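Local coordinates for Glyoxalase/bleomycin resisance protein/dioxygenase (PDB 5UJP) that binds riboflavin and a calcium ion and, as a member of the glyoxalase/bleomycin resistance/dioxygenase superfamily, may have dioxygenase activity, at residues 14-17 against 18-22. Sequence-based numbering, arbitrary orientation.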
ATOM      1  N   LYS A  14       0.467 -16.809 -12.375  1.00 24.09           N
ATOM      2  CA  LYS A  14       0.450 -17.515 -11.091  1.00 24.17           C
ATOM      3  C   LYS A  14      -0.066 -16.609  -9.981  1.00 23.13           C
ATOM      4  O   LYS A  14      -0.735 -17.085  -9.063  1.00 25.86           O
ATOM      5  CB  LYS A  14       1.858 -18.029 -10.733  1.00 23.00           C
ATOM      6  CG  LYS A  14       2.390 -19.101 -11.730  1.00 26.18           C
ATOM      7  CD  LYS A  14       3.763 -19.628 -11.375  1.00 27.27           C
ATOM      8  CE  LYS A  14       4.251 -20.716 -12.343  1.00 30.90           C
ATOM      9  NZ  LYS A  14       5.651 -21.097 -12.057  1.00 32.30           N
ATOM     10  N   ALA A  15       0.229 -15.317 -10.039  1.00 22.24           N
ATOM     11  CA  ALA A  15      -0.293 -14.397  -9.036  1.00 20.64           C
ATOM     12  C   ALA A  15      -1.805 -14.264  -9.160  1.00 21.01           C
ATOM     13  O   ALA A  15      -2.513 -14.193  -8.150  1.00 21.46           O
ATOM     14  CB  ALA A  15       0.397 -13.039  -9.167  1.00 20.60           C
ATOM     15  N   LYS A  16      -2.319 -14.218 -10.385  1.00 21.57           N
ATOM     16  CA  LYS A  16      -3.775 -14.193 -10.540  1.00 22.32           C
ATOM     17  C   LYS A  16      -4.436 -15.427  -9.928  1.00 24.01           C
ATOM     18  O   LYS A  16      -5.452 -15.318  -9.215  1.00 23.21           O
ATOM     19  CB  LYS A  16      -4.143 -14.095 -12.010  1.00 22.34           C
ATOM     20  CG  LYS A  16      -5.616 -14.029 -12.286  1.00 22.77           C
ATOM     21  CD  LYS A  16      -5.877 -13.842 -13.782  1.00 24.84           C
ATOM     22  CE  LYS A  16      -7.358 -13.651 -14.107  1.00 25.74           C
ATOM     23  NZ  LYS A  16      -7.615 -13.634 -15.608  1.00 27.42           N
ATOM     24  N   ASP A  17      -3.899 -16.618 -10.221  1.00 24.94           N
ATOM     25  CA  ASP A  17      -4.420 -17.840  -9.603  1.00 25.55           C
ATOM     26  C   ASP A  17      -4.462 -17.695  -8.090  1.00 24.18           C
ATOM     27  O   ASP A  17      -5.452 -18.041  -7.442  1.00 25.40           O
ATOM     28  CB  ASP A  17      -3.511 -19.027  -9.923  1.00 28.91           C
ATOM     29  CG  ASP A  17      -3.552 -19.457 -11.387  1.00 32.86           C
ATOM     30  OD1 ASP A  17      -4.500 -19.136 -12.136  1.00 36.23           O
ATOM     31  OD2 ASP A  17      -2.583 -20.128 -11.780  1.00 34.06           O
ATOM     32  N   PHE A  18      -3.365 -17.214  -7.499  1.00 21.55           N
ATOM     33  CA  PHE A  18      -3.286 -17.126  -6.041  1.00 21.75           C
ATOM     34  C   PHE A  18      -4.282 -16.117  -5.479  1.00 20.84           C
ATOM     35  O   PHE A  18      -5.080 -16.448  -4.587  1.00 21.83           O
ATOM     36  CB  PHE A  18      -1.868 -16.779  -5.603  1.00 21.00           C
ATOM     37  CG  PHE A  18      -1.715 -16.709  -4.097  1.00 21.62           C
ATOM     38  CD1 PHE A  18      -1.603 -17.877  -3.361  1.00 22.73           C
ATOM     39  CD2 PHE A  18      -1.700 -15.482  -3.430  1.00 21.55           C
ATOM     40  CE1 PHE A  18      -1.490 -17.809  -1.975  1.00 23.64           C
ATOM     41  CE2 PHE A  18      -1.573 -15.420  -2.056  1.00 21.31           C
ATOM     42  CZ  PHE A  18      -1.455 -16.591  -1.332  1.00 23.04           C
ATOM     43  N   TYR A  19      -4.244 -14.866  -5.965  1.00 19.66           N
ATOM     44  CA  TYR A  19      -5.049 -13.826  -5.319  1.00 20.76           C
ATOM     45  C   TYR A  19      -6.530 -13.995  -5.622  1.00 20.54           C
ATOM     46  O   TYR A  19      -7.364 -13.763  -4.749  1.00 20.77           O
ATOM     47  CB  TYR A  19      -4.591 -12.410  -5.707  1.00 21.03           C
ATOM     48  CG  TYR A  19      -3.312 -12.039  -4.999  1.00 18.82           C
ATOM     49  CD1 TYR A  19      -3.339 -11.410  -3.739  1.00 20.15           C
ATOM     50  CD2 TYR A  19      -2.079 -12.299  -5.580  1.00 19.74           C
ATOM     51  CE1 TYR A  19      -2.202 -11.091  -3.083  1.00 19.72           C
ATOM     52  CE2 TYR A  19      -0.886 -11.962  -4.911  1.00 18.21           C
ATOM     53  CZ  TYR A  19      -0.957 -11.358  -3.665  1.00 18.88           C
ATOM     54  OH  TYR A  19       0.219 -11.018  -2.973  1.00 19.86           O
ATOM     55  N   VAL A  20      -6.871 -14.332  -6.855  1.00 20.64           N
ATOM     56  CA  VAL A  20      -8.279 -14.427  -7.212  1.00 21.44           C
ATOM     57  C   VAL A  20      -8.855 -15.770  -6.789  1.00 25.42           C
ATOM     58  O   VAL A  20      -9.896 -15.845  -6.109  1.00 26.01           O
ATOM     59  CB  VAL A  20      -8.467 -14.167  -8.720  1.00 22.91           C
ATOM     60  CG1 VAL A  20      -9.959 -14.285  -9.101  1.00 26.72           C
ATOM     61  CG2 VAL A  20      -7.900 -12.801  -9.120  1.00 24.34           C
ATOM     62  N   GLU A  21      -8.221 -16.866  -7.217  1.00 25.53           N
ATOM     63  CA  GLU A  21      -8.850 -18.168  -6.998  1.00 26.08           C
ATOM     64  C   GLU A  21      -8.577 -18.710  -5.596  1.00 25.81           C
ATOM     65  O   GLU A  21      -9.497 -19.160  -4.913  1.00 27.87           O
ATOM     66  CB  GLU A  21      -8.411 -19.148  -8.091  1.00 29.20           C
ATOM     67  CG  GLU A  21      -8.640 -18.672  -9.520  1.00 33.83           C
ATOM     68  CD  GLU A  21     -10.097 -18.643  -9.903  1.00 38.26           C
ATOM     69  OE1 GLU A  21     -10.783 -19.661  -9.672  1.00 40.35           O
ATOM     70  OE2 GLU A  21     -10.552 -17.618 -10.456  1.00 41.28           O
ATOM     71  N   THR A  22      -7.321 -18.689  -5.152  1.00 24.28           N
ATOM     72  CA  THR A  22      -6.962 -19.272  -3.868  1.00 23.88           C
ATOM     73  C   THR A  22      -7.403 -18.386  -2.710  1.00 23.82           C
ATOM     74  O   THR A  22      -8.152 -18.840  -1.840  1.00 26.31           O
ATOM     75  CB  THR A  22      -5.464 -19.544  -3.816  1.00 25.01           C
ATOM     76  OG1 THR A  22      -5.133 -20.513  -4.826  1.00 25.89           O
ATOM     77  CG2 THR A  22      -5.057 -20.055  -2.432  1.00 26.46           C
TER
HETATM   78  O   HOH W   1      -4.574 -21.116  -7.570  1.00 40.56           O
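Ala15 and Tyr19 form the tight, buried side of this helical segment. The carbonyl O of Ala15 accepts an almost straight hydrogen bond from Tyr19 N (2.9 Å, N-H...O angle 176°) and also lies at the edge of the Tyr19 ring, 3.2 Å from CD2. With CG anti to its carbonyl carbon (chi1 -75°), Tyr19 folds its ring back beside that oxygen, and the methyl group of Ala15, small enough to leave room, meets CD2 at 4.4 Å. Both side chains rest on Leu52 of strand 48-53, while the phenol OH, a polar end in a buried place, hydrogen-bonds Asp104. One residue further on, Lys16 and Val20 run side by side; the lysine sets its CG methylene 4.1 Å from Val20 CG2 and, its chain extended, carries its ammonium to a salt bridge with Asp30. These side chains seat helix 12-23 on strands 26-30, 37-42 and 48-53 of a mixed sheet, in the βαβββ topology characteristic of the vicinal oxygen chelate fold. Asp17, Glu21 and Thr22 make the looser, more solvent-facing side, where polar side chains suit water. Here the helix widens into a pi-type turn: Asp17 O takes Thr22 N at 3.0 Å and, more weakly, Glu21 N. A water bound to Thr22 OG1 at 2.9 Å donates a third, weak bond to Asp17 O.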